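Local coordinates for protein transcriptional regulator, LacI family (Burkholderia phymatum, PDB 2RGY) that probably regulates transcription as a LacI-family regulator, its periplasmic-binding-protein-like domain likely sensing a small, perhaps sugar-like, effector, at residues A[170-181]-A[196-207]; A[235-246]-A[270-280]. All coordinates share one frame; numbering follows the deposited sequence.

Contact 1: residues A[170-181]-A[196-207]; sequences DFSPEGGYAATC and ANDTMAVSALAR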
loop_
_atom_site.group_PDB
_atom_site.type_symbol
_atom_site.label_atom_id
_atom_site.label_comp_id
_atom_site.label_asym_id
_atom_site.label_seq_id
_atom_site.Cartn_x
_atom_site.Cartn_y
_atom_site.Cartn_z
ATOM N N ASP A 170 -3.555 -16.338 -4.534
ATOM C CA ASP A 170 -3.588 -15.884 -3.147
ATOM C C ASP A 170 -3.778 -14.396 -2.874
ATOM O O ASP A 170 -3.477 -13.943 -1.777
ATOM C CB ASP A 170 -2.309 -16.346 -2.447
ATOM C CG ASP A 170 -1.063 -15.735 -3.060
ATOM O OD1 ASP A 170 -1.203 -14.868 -3.951
ATOM O OD2 ASP A 170 0.055 -16.107 -2.651
ATOM N N PHE A 171 -4.284 -13.642 -3.845
ATOM C CA PHE A 171 -4.495 -12.197 -3.678
ATOM C C PHE A 171 -3.227 -11.336 -3.669
ATOM O O PHE A 171 -3.326 -10.109 -3.582
ATOM C CB PHE A 171 -5.263 -11.881 -2.380
ATOM C CG PHE A 171 -6.719 -12.256 -2.408
ATOM C CD1 PHE A 171 -7.510 -11.974 -3.524
ATOM C CD2 PHE A 171 -7.315 -12.842 -1.292
ATOM C CE1 PHE A 171 -8.884 -12.269 -3.532
ATOM C CE2 PHE A 171 -8.684 -13.142 -1.280
ATOM C CZ PHE A 171 -9.472 -12.852 -2.405
ATOM N N SER A 172 -2.050 -11.953 -3.742
ATOM C CA SER A 172 -0.797 -11.189 -3.721
ATOM C C SER A 172 -0.271 -10.822 -5.105
ATOM O O SER A 172 -0.667 -11.411 -6.105
ATOM C CB SER A 172 0.293 -11.985 -3.006
ATOM O OG SER A 172 0.653 -13.126 -3.773
ATOM N N PRO A 173 0.656 -9.846 -5.175
ATOM C CA PRO A 173 1.223 -9.432 -6.462
ATOM C C PRO A 173 1.882 -10.597 -7.196
ATOM O O PRO A 173 1.611 -10.825 -8.375
ATOM C CB PRO A 173 2.243 -8.361 -6.068
ATOM C CG PRO A 173 1.651 -7.770 -4.833
ATOM C CD PRO A 173 1.178 -9.000 -4.087
ATOM N N GLU A 174 2.748 -11.325 -6.495
ATOM C CA GLU A 174 3.454 -12.465 -7.084
ATOM C C GLU A 174 2.491 -13.593 -7.463
ATOM O O GLU A 174 2.706 -14.292 -8.455
ATOM C CB GLU A 174 4.510 -13.006 -6.116
ATOM C CG GLU A 174 3.927 -13.527 -4.808
ATOM C CD GLU A 174 3.860 -12.466 -3.716
ATOM O OE1 GLU A 174 3.643 -11.276 -4.039
ATOM O OE2 GLU A 174 4.015 -12.833 -2.526
ATOM N N GLY A 175 1.440 -13.773 -6.662
ATOM C CA GLY A 175 0.462 -14.810 -6.951
ATOM C C GLY A 175 -0.251 -14.512 -8.255
ATOM O O GLY A 175 -0.426 -15.385 -9.092
ATOM N N GLY A 176 -0.666 -13.262 -8.424
ATOM C CA GLY A 176 -1.357 -12.871 -9.634
ATOM C C GLY A 176 -0.482 -13.026 -10.861
ATOM O O GLY A 176 -0.959 -13.429 -11.918
ATOM N N TYR A 177 0.800 -12.705 -10.722
ATOM C CA TYR A 177 1.730 -12.814 -11.838
ATOM C C TYR A 177 1.877 -14.265 -12.269
ATOM O O TYR A 177 1.803 -14.588 -13.458
ATOM C CB TYR A 177 3.105 -12.266 -11.454
ATOM C CG TYR A 177 4.085 -12.245 -12.603
ATOM C CD1 TYR A 177 3.990 -11.282 -13.607
ATOM C CD2 TYR A 177 5.114 -13.191 -12.688
ATOM C CE1 TYR A 177 4.898 -11.258 -14.667
ATOM C CE2 TYR A 177 6.022 -13.179 -13.745
ATOM C CZ TYR A 177 5.908 -12.209 -14.732
ATOM O OH TYR A 177 6.791 -12.195 -15.799
ATOM N N ALA A 178 2.080 -15.137 -11.288
ATOM C CA ALA A 178 2.242 -16.560 -11.543
ATOM C C ALA A 178 0.963 -17.160 -12.127
ATOM O O ALA A 178 1.010 -18.045 -12.986
ATOM C CB ALA A 178 2.609 -17.276 -10.244
ATOM N N ALA A 179 -0.184 -16.679 -11.661
ATOM C CA ALA A 179 -1.453 -17.200 -12.144
ATOM C C ALA A 179 -1.685 -16.785 -13.594
ATOM O O ALA A 179 -2.236 -17.555 -14.382
ATOM C CB ALA A 179 -2.591 -16.709 -11.256
ATOM N N THR A 180 -1.257 -15.574 -13.950
ATOM C CA THR A 180 -1.432 -15.115 -15.322
ATOM C C THR A 180 -0.553 -15.970 -16.229
ATOM O O THR A 180 -0.982 -16.392 -17.306
ATOM C CB THR A 180 -1.062 -13.619 -15.500
ATOM O OG1 THR A 180 -1.903 -12.805 -14.663
ATOM C CG2 THR A 180 -1.280 -13.196 -16.943
ATOM N N CYS A 181 0.671 -16.240 -15.785
ATOM C CA CYS A 181 1.583 -17.063 -16.572
ATOM C C CYS A 181 1.012 -18.465 -16.773
ATOM O O CYS A 181 1.046 -19.004 -17.878
ATOM C CB CYS A 181 2.946 -17.154 -15.881
ATOM S SG CYS A 181 3.821 -15.590 -15.871
ATOM N N ALA A 196 -9.849 -11.590 -9.125
ATOM C CA ALA A 196 -10.476 -11.468 -7.812
ATOM C C ALA A 196 -10.161 -10.191 -7.030
ATOM O O ALA A 196 -10.907 -9.829 -6.118
ATOM C CB ALA A 196 -10.142 -12.697 -6.969
ATOM N N ASN A 197 -9.054 -9.533 -7.361
ATOM C CA ASN A 197 -8.700 -8.274 -6.706
ATOM C C ASN A 197 -7.789 -7.468 -7.623
ATOM O O ASN A 197 -7.139 -8.031 -8.507
ATOM C CB ASN A 197 -8.062 -8.513 -5.322
ATOM C CG ASN A 197 -6.590 -8.898 -5.384
ATOM O OD1 ASN A 197 -6.079 -9.342 -6.414
ATOM N ND2 ASN A 197 -5.904 -8.745 -4.254
ATOM N N ASP A 198 -7.776 -6.154 -7.429
ATOM C CA ASP A 198 -6.969 -5.259 -8.253
ATOM C C ASP A 198 -5.479 -5.605 -8.250
ATOM O O ASP A 198 -4.806 -5.448 -9.270
ATOM C CB ASP A 198 -7.158 -3.801 -7.805
ATOM C CG ASP A 198 -8.552 -3.263 -8.127
ATOM O OD1 ASP A 198 -9.284 -3.907 -8.907
ATOM O OD2 ASP A 198 -8.917 -2.190 -7.611
ATOM N N THR A 199 -4.973 -6.069 -7.112
ATOM C CA THR A 199 -3.563 -6.424 -6.993
ATOM C C THR A 199 -3.169 -7.468 -8.026
ATOM O O THR A 199 -2.224 -7.270 -8.784
ATOM C CB THR A 199 -3.239 -6.964 -5.585
ATOM O OG1 THR A 199 -3.392 -5.905 -4.632
ATOM C CG2 THR A 199 -1.800 -7.482 -5.511
HETATM N N MSE A 200 -3.896 -8.577 -8.067
HETATM C CA MSE A 200 -3.566 -9.620 -9.022
HETATM C C MSE A 200 -3.821 -9.118 -10.452
HETATM O O MSE A 200 -3.102 -9.485 -11.384
HETATM C CB MSE A 200 -4.379 -10.892 -8.742
HETATM C CG MSE A 200 -4.114 -11.548 -7.375
HETATM SE SE MSE A 200 -4.841 -13.213 -7.226
HETATM C CE MSE A 200 -6.592 -12.821 -7.252
ATOM N N ALA A 201 -4.833 -8.270 -10.619
ATOM C CA ALA A 201 -5.161 -7.720 -11.934
ATOM C C ALA A 201 -3.993 -6.902 -12.468
ATOM O O ALA A 201 -3.657 -6.979 -13.644
ATOM C CB ALA A 201 -6.419 -6.848 -11.853
ATOM N N VAL A 202 -3.383 -6.105 -11.602
ATOM C CA VAL A 202 -2.255 -5.286 -12.015
ATOM C C VAL A 202 -1.106 -6.171 -12.472
ATOM O O VAL A 202 -0.445 -5.855 -13.456
ATOM C CB VAL A 202 -1.784 -4.372 -10.880
ATOM C CG1 VAL A 202 -0.458 -3.710 -11.257
ATOM C CG2 VAL A 202 -2.841 -3.321 -10.615
ATOM N N SER A 203 -0.867 -7.273 -11.766
ATOM C CA SER A 203 0.193 -8.202 -12.162
ATOM C C SER A 203 -0.136 -8.814 -13.530
ATOM O O SER A 203 0.756 -9.102 -14.318
ATOM C CB SER A 203 0.356 -9.326 -11.127
ATOM O OG SER A 203 0.941 -8.846 -9.924
ATOM N N ALA A 204 -1.425 -9.016 -13.806
ATOM C CA ALA A 204 -1.831 -9.582 -15.090
ATOM C C ALA A 204 -1.479 -8.595 -16.200
ATOM O O ALA A 204 -1.001 -8.985 -17.271
ATOM C CB ALA A 204 -3.323 -9.867 -15.095
ATOM N N LEU A 205 -1.718 -7.316 -15.931
ATOM C CA LEU A 205 -1.412 -6.259 -16.876
ATOM C C LEU A 205 0.093 -6.209 -17.082
ATOM O O LEU A 205 0.566 -5.827 -18.153
ATOM C CB LEU A 205 -1.892 -4.905 -16.345
ATOM C CG LEU A 205 -3.409 -4.724 -16.209
ATOM C CD1 LEU A 205 -3.712 -3.304 -15.735
ATOM C CD2 LEU A 205 -4.074 -4.989 -17.540
ATOM N N ALA A 206 0.838 -6.594 -16.045
ATOM C CA ALA A 206 2.294 -6.582 -16.104
ATOM C C ALA A 206 2.785 -7.632 -17.075
ATOM O O ALA A 206 3.643 -7.356 -17.903
ATOM C CB ALA A 206 2.888 -6.833 -14.728
ATOM N N ARG A 207 2.235 -8.838 -16.968
ATOM C CA ARG A 207 2.613 -9.947 -17.835
ATOM C C ARG A 207 2.215 -9.668 -19.275
ATOM O O ARG A 207 3.024 -9.808 -20.181
ATOM C CB ARG A 207 1.952 -11.246 -17.353
ATOM C CG ARG A 207 2.379 -12.486 -18.129
ATOM C CD ARG A 207 3.894 -12.523 -18.285
ATOM N NE ARG A 207 4.359 -13.751 -18.916
ATOM C CZ ARG A 207 5.596 -13.937 -19.375
ATOM N NH1 ARG A 207 6.498 -12.973 -19.278
ATOM N NH2 ARG A 207 5.928 -15.090 -19.941
#
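Gly176 and Met200 bring their CA atoms to 4.0 Å where helices 173-181 and 198-207 pack at a crossing angle of -49°, their axes 7.4 Å apart. Gly176 has no side chain, and CB of Met200 lies 3.7 Å from its CA. Met200 is a selenomethionine. Its nearly extended chi2 (-169°) takes SE to 3.5 Å from the backbone N of Phe171, and the bend at chi3 turns CE toward Phe171 CD1.

Asn197 works at both ends of its amide. OD1 caps helix 198-207 by accepting from Met200 N, while ND2 donates to Phe171 O at 3.0 Å, tilted slightly from the carbonyl plane. The Phe171 ring is inclined to this amide, the planes 46° apart, with CD1 nearest it. Its CE1 meets Ala196 CB at 3.7 Å. Ser203 OG donates to Pro173 O at 2.6 Å. That oxygen also takes the helical bond from Tyr177 N, from the opposite face of its plane. Tyr232 of the second subunit packs on Pro173 and Ser203. Further along, Arg207 CD runs past the Tyr177 ring, and Cys181 SG lies above one ring face, displaced toward its rim. The polar ends of Tyr177 and Arg207 both bond to Gln210.

Asn197 and Ser203 thus tie the N-terminal turn of 170-181 to helix 198-210, and Gly176 lets the backbones approach closely.

Contact 2: residues A[235-246]-A[270-280]; sequences PALTSVHIPTAE and FPVTVSMRASV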
loop_
_atom_site.group_PDB
_atom_site.type_symbol
_atom_site.label_atom_id
_atom_site.label_comp_id
_atom_site.label_asym_id
_atom_site.label_seq_id
_atom_site.Cartn_x
_atom_site.Cartn_y
_atom_site.Cartn_z
ATOM N N PRO A 235 -3.044 -0.076 -18.701
ATOM C CA PRO A 235 -3.980 1.057 -18.742
ATOM C C PRO A 235 -4.808 1.191 -17.464
ATOM O O PRO A 235 -4.804 0.289 -16.625
ATOM C CB PRO A 235 -4.850 0.719 -19.941
ATOM C CG PRO A 235 -4.966 -0.779 -19.817
ATOM C CD PRO A 235 -3.526 -1.174 -19.557
ATOM N N ALA A 236 -5.518 2.308 -17.326
ATOM C CA ALA A 236 -6.351 2.540 -16.146
ATOM C C ALA A 236 -7.267 1.329 -15.968
ATOM O O ALA A 236 -8.008 0.967 -16.878
ATOM C CB ALA A 236 -7.168 3.811 -16.318
ATOM N N LEU A 237 -7.207 0.715 -14.788
ATOM C CA LEU A 237 -7.970 -0.500 -14.507
ATOM C C LEU A 237 -9.444 -0.352 -14.160
ATOM O O LEU A 237 -9.801 0.320 -13.182
ATOM C CB LEU A 237 -7.287 -1.286 -13.383
ATOM C CG LEU A 237 -7.903 -2.636 -13.015
ATOM C CD1 LEU A 237 -7.703 -3.623 -14.166
ATOM C CD2 LEU A 237 -7.258 -3.158 -11.740
ATOM N N THR A 238 -10.292 -0.995 -14.964
ATOM C CA THR A 238 -11.731 -0.998 -14.731
ATOM C C THR A 238 -11.900 -1.990 -13.590
ATOM O O THR A 238 -11.376 -3.104 -13.639
ATOM C CB THR A 238 -12.504 -1.467 -15.986
ATOM O OG1 THR A 238 -12.408 -0.454 -17.003
ATOM C CG2 THR A 238 -13.976 -1.720 -15.654
ATOM N N SER A 239 -12.620 -1.584 -12.554
ATOM C CA SER A 239 -12.770 -2.437 -11.388
ATOM C C SER A 239 -14.126 -2.337 -10.710
ATOM O O SER A 239 -14.791 -1.311 -10.783
ATOM C CB SER A 239 -11.669 -2.077 -10.380
ATOM O OG SER A 239 -11.720 -2.872 -9.206
ATOM N N VAL A 240 -14.527 -3.424 -10.059
ATOM C CA VAL A 240 -15.776 -3.461 -9.319
ATOM C C VAL A 240 -15.501 -2.673 -8.031
ATOM O O VAL A 240 -14.563 -2.977 -7.284
ATOM C CB VAL A 240 -16.172 -4.912 -8.971
ATOM C CG1 VAL A 240 -17.361 -4.920 -8.033
ATOM C CG2 VAL A 240 -16.503 -5.682 -10.249
ATOM N N HIS A 241 -16.308 -1.647 -7.789
ATOM C CA HIS A 241 -16.132 -0.809 -6.615
ATOM C C HIS A 241 -16.816 -1.340 -5.354
ATOM O O HIS A 241 -18.041 -1.426 -5.293
ATOM C CB HIS A 241 -16.653 0.596 -6.883
ATOM C CG HIS A 241 -16.507 1.507 -5.708
ATOM N ND1 HIS A 241 -15.314 2.115 -5.390
ATOM C CD2 HIS A 241 -17.383 1.859 -4.739
ATOM C CE1 HIS A 241 -15.461 2.807 -4.274
ATOM N NE2 HIS A 241 -16.707 2.668 -3.857
ATOM N N ILE A 242 -16.013 -1.667 -4.348
ATOM C CA ILE A 242 -16.500 -2.184 -3.067
ATOM C C ILE A 242 -16.429 -1.058 -2.030
ATOM O O ILE A 242 -15.380 -0.435 -1.864
ATOM C CB ILE A 242 -15.620 -3.361 -2.581
ATOM C CG1 ILE A 242 -15.728 -4.536 -3.559
ATOM C CG2 ILE A 242 -16.037 -3.783 -1.181
ATOM C CD1 ILE A 242 -17.156 -5.085 -3.711
ATOM N N PRO A 243 -17.534 -0.800 -1.302
ATOM C CA PRO A 243 -17.578 0.264 -0.291
ATOM C C PRO A 243 -16.840 -0.111 0.987
ATOM O O PRO A 243 -17.439 -0.234 2.048
ATOM C CB PRO A 243 -19.074 0.446 -0.063
ATOM C CG PRO A 243 -19.548 -0.967 -0.091
ATOM C CD PRO A 243 -18.782 -1.584 -1.274
ATOM N N THR A 244 -15.529 -0.264 0.873
ATOM C CA THR A 244 -14.692 -0.649 1.998
ATOM C C THR A 244 -14.562 0.413 3.081
ATOM O O THR A 244 -14.605 0.093 4.268
ATOM C CB THR A 244 -13.294 -1.046 1.496
ATOM O OG1 THR A 244 -13.413 -2.235 0.703
ATOM C CG2 THR A 244 -12.343 -1.298 2.662
ATOM N N ALA A 245 -14.397 1.667 2.684
ATOM C CA ALA A 245 -14.268 2.747 3.659
ATOM C C ALA A 245 -15.546 2.887 4.487
ATOM O O ALA A 245 -15.485 3.036 5.707
ATOM C CB ALA A 245 -13.954 4.057 2.958
ATOM N N GLU A 246 -16.699 2.826 3.821
ATOM C CA GLU A 246 -17.988 2.959 4.500
ATOM C C GLU A 246 -18.284 1.822 5.472
ATOM O O GLU A 246 -18.725 2.062 6.591
ATOM C CB GLU A 246 -19.135 3.053 3.483
ATOM C CG GLU A 246 -19.093 4.278 2.581
ATOM C CD GLU A 246 -18.464 3.976 1.228
ATOM O OE1 GLU A 246 -17.274 3.597 1.190
ATOM O OE2 GLU A 246 -19.169 4.105 0.202
ATOM N N PHE A 270 -24.548 -0.775 1.473
ATOM C CA PHE A 270 -23.958 0.162 0.536
ATOM C C PHE A 270 -23.943 -0.487 -0.826
ATOM O O PHE A 270 -23.783 -1.704 -0.944
ATOM C CB PHE A 270 -22.562 0.565 0.984
ATOM C CG PHE A 270 -22.552 1.208 2.332
ATOM C CD1 PHE A 270 -22.222 0.465 3.465
ATOM C CD2 PHE A 270 -22.962 2.536 2.483
ATOM C CE1 PHE A 270 -22.299 1.034 4.741
ATOM C CE2 PHE A 270 -23.048 3.125 3.760
ATOM C CZ PHE A 270 -22.718 2.371 4.892
ATOM N N PRO A 271 -24.139 0.311 -1.879
ATOM C CA PRO A 271 -24.137 -0.323 -3.189
ATOM C C PRO A 271 -22.755 -0.608 -3.752
ATOM O O PRO A 271 -21.767 0.049 -3.420
ATOM C CB PRO A 271 -24.938 0.663 -4.044
ATOM C CG PRO A 271 -24.537 1.980 -3.477
ATOM C CD PRO A 271 -24.555 1.724 -1.970
ATOM N N VAL A 272 -22.706 -1.635 -4.583
ATOM C CA VAL A 272 -21.486 -2.012 -5.257
ATOM C C VAL A 272 -21.751 -1.564 -6.696
ATOM O O VAL A 272 -22.855 -1.739 -7.223
ATOM C CB VAL A 272 -21.272 -3.529 -5.188
ATOM C CG1 VAL A 272 -22.423 -4.228 -5.864
ATOM C CG2 VAL A 272 -19.961 -3.909 -5.847
ATOM N N THR A 273 -20.756 -0.949 -7.310
ATOM C CA THR A 273 -20.885 -0.471 -8.676
ATOM C C THR A 273 -19.607 -0.815 -9.427
ATOM O O THR A 273 -18.685 -1.412 -8.860
ATOM C CB THR A 273 -21.062 1.051 -8.714
ATOM O OG1 THR A 273 -19.974 1.666 -8.013
ATOM C CG2 THR A 273 -22.387 1.459 -8.058
ATOM N N VAL A 274 -19.552 -0.452 -10.702
ATOM C CA VAL A 274 -18.362 -0.720 -11.491
ATOM C C VAL A 274 -17.704 0.582 -11.901
ATOM O O VAL A 274 -18.351 1.473 -12.450
ATOM C CB VAL A 274 -18.683 -1.533 -12.749
ATOM C CG1 VAL A 274 -17.454 -1.643 -13.620
ATOM C CG2 VAL A 274 -19.143 -2.919 -12.354
ATOM N N SER A 275 -16.416 0.697 -11.610
ATOM C CA SER A 275 -15.676 1.888 -11.973
ATOM C C SER A 275 -15.081 1.647 -13.352
ATOM O O SER A 275 -14.050 0.997 -13.489
ATOM C CB SER A 275 -14.582 2.158 -10.943
ATOM O OG SER A 275 -15.166 2.355 -9.667
HETATM N N MSE A 276 -15.759 2.156 -14.372
HETATM C CA MSE A 276 -15.315 1.980 -15.747
HETATM C C MSE A 276 -14.123 2.858 -16.070
HETATM O O MSE A 276 -14.196 4.082 -15.961
HETATM C CB MSE A 276 -16.451 2.303 -16.728
HETATM C CG MSE A 276 -17.517 1.224 -16.885
HETATM SE SE MSE A 276 -16.940 -0.339 -17.629
HETATM C CE MSE A 276 -16.008 0.239 -19.014
ATOM N N ARG A 277 -13.024 2.230 -16.465
ATOM C CA ARG A 277 -11.831 2.985 -16.820
ATOM C C ARG A 277 -11.414 2.601 -18.226
ATOM O O ARG A 277 -12.247 2.643 -19.129
ATOM C CB ARG A 277 -10.724 2.747 -15.784
ATOM C CG ARG A 277 -11.164 3.195 -14.383
ATOM C CD ARG A 277 -10.007 3.682 -13.531
ATOM N NE ARG A 277 -10.442 4.208 -12.236
ATOM C CZ ARG A 277 -10.858 3.458 -11.219
ATOM N NH1 ARG A 277 -10.902 2.137 -11.337
ATOM N NH2 ARG A 277 -11.222 4.029 -10.080
ATOM N N ALA A 278 -10.168 2.186 -18.433
ATOM C CA ALA A 278 -9.743 1.864 -19.789
ATOM C C ALA A 278 -9.272 0.447 -20.081
ATOM O O ALA A 278 -8.775 0.181 -21.177
ATOM C CB ALA A 278 -8.666 2.856 -20.222
ATOM N N SER A 279 -9.428 -0.472 -19.136
ATOM C CA SER A 279 -8.958 -1.834 -19.361
ATOM C C SER A 279 -9.990 -2.766 -19.985
ATOM O O SER A 279 -9.676 -3.903 -20.313
ATOM C CB SER A 279 -8.456 -2.447 -18.055
ATOM O OG SER A 279 -9.506 -2.508 -17.125
ATOM N N VAL A 280 -11.222 -2.295 -20.138
ATOM C CA VAL A 280 -12.263 -3.110 -20.759
ATOM C C VAL A 280 -12.799 -2.429 -22.026
ATOM O O VAL A 280 -13.181 -1.259 -21.996
ATOM C CB VAL A 280 -13.445 -3.375 -19.787
ATOM C CG1 VAL A 280 -14.527 -4.208 -20.488
ATOM C CG2 VAL A 280 -12.946 -4.109 -18.553
HETATM O O HOH W 1 -12.814 0.023 -19.652
#
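The edge of the mixed sheet in the periplasmic-binding-protein-like domain is formed here: strand 273-275 is its outermost strand within the chain and runs antiparallel to strand 238-241. Ser239 with Ser275 and His241 with Thr273 are hydrogen-bonded pairs, and Val240 with Val274 between them is a non-hydrogen-bonded pair. Ser275 N donates to Ser239 O at 2.7 Å, and His241 N to Thr273 O at 2.6 Å. The return bond from Thr273 N to His241 O is weak.

Past the strand pairs, side chains do most of the bonding, though Ala278 N still donates to Ala236 O at 2.9 Å. Thr238 N donates almost straight (171°) to Ser279 OG at 2.8 Å, and that hydroxyl is also hydrogen-bonded to Val221 O. Thr238 OG1 accepts from Arg277 N at 2.8 Å and also bonds to a water that accepts from Val280 N. The Arg277 chain bends at chi2 (-149°) and passes along Leu237 O. Its NH1 then donates to that oxygen at 2.8 Å, nearly along the C=O axis and in the guanidinium plane. NH2 forms a salt bridge with Asp226.

On the face carrying Val240 and Val274, Val272 CG2 packs on Val240 CG1 at 3.5 Å and on Ile242 CD1. Val272 and Val274 also touch helix 112-125. At the far end, Glu246 CB stands over the centre of the Phe270 ring, 3.7 Å from its centroid, in a CH-pi contact. Pro243 CG meets Phe270 CB.

On the opposite face, His241 ND1 and Ser275 OG join Arg277 in converging on Asp226, while Ser239 OG turns to Asp198. This cluster would probably stabilise Asp226 as a carboxylate.

Overall arrangement
Both contacts belong to the C-terminal lobe of the periplasmic-binding-protein-like fold, with centres about 17 Å apart. As in relatives, the effector probably binds between the two lobes. Contact 1 pairs two helices flanking the mixed sheet; contact 2 forms its antiparallel edge. They meet along the first two turns of helix 198-210. Asp198 OD1 lies 2.7 Å from Ser239 OG, a probable hydrogen bond. Leu237 CD2 packs against Ala201 CB at 3.8 Å, and Leu205 CD1 lies 3.9 Å from Pro235 O. Asp198 OD2 bonds to Asp227 N, next to Asp226, so the 225-227 loop links the contacts. The second subunit reaches both, with Tyr232 on contact 1 and Gln209 on Pro235.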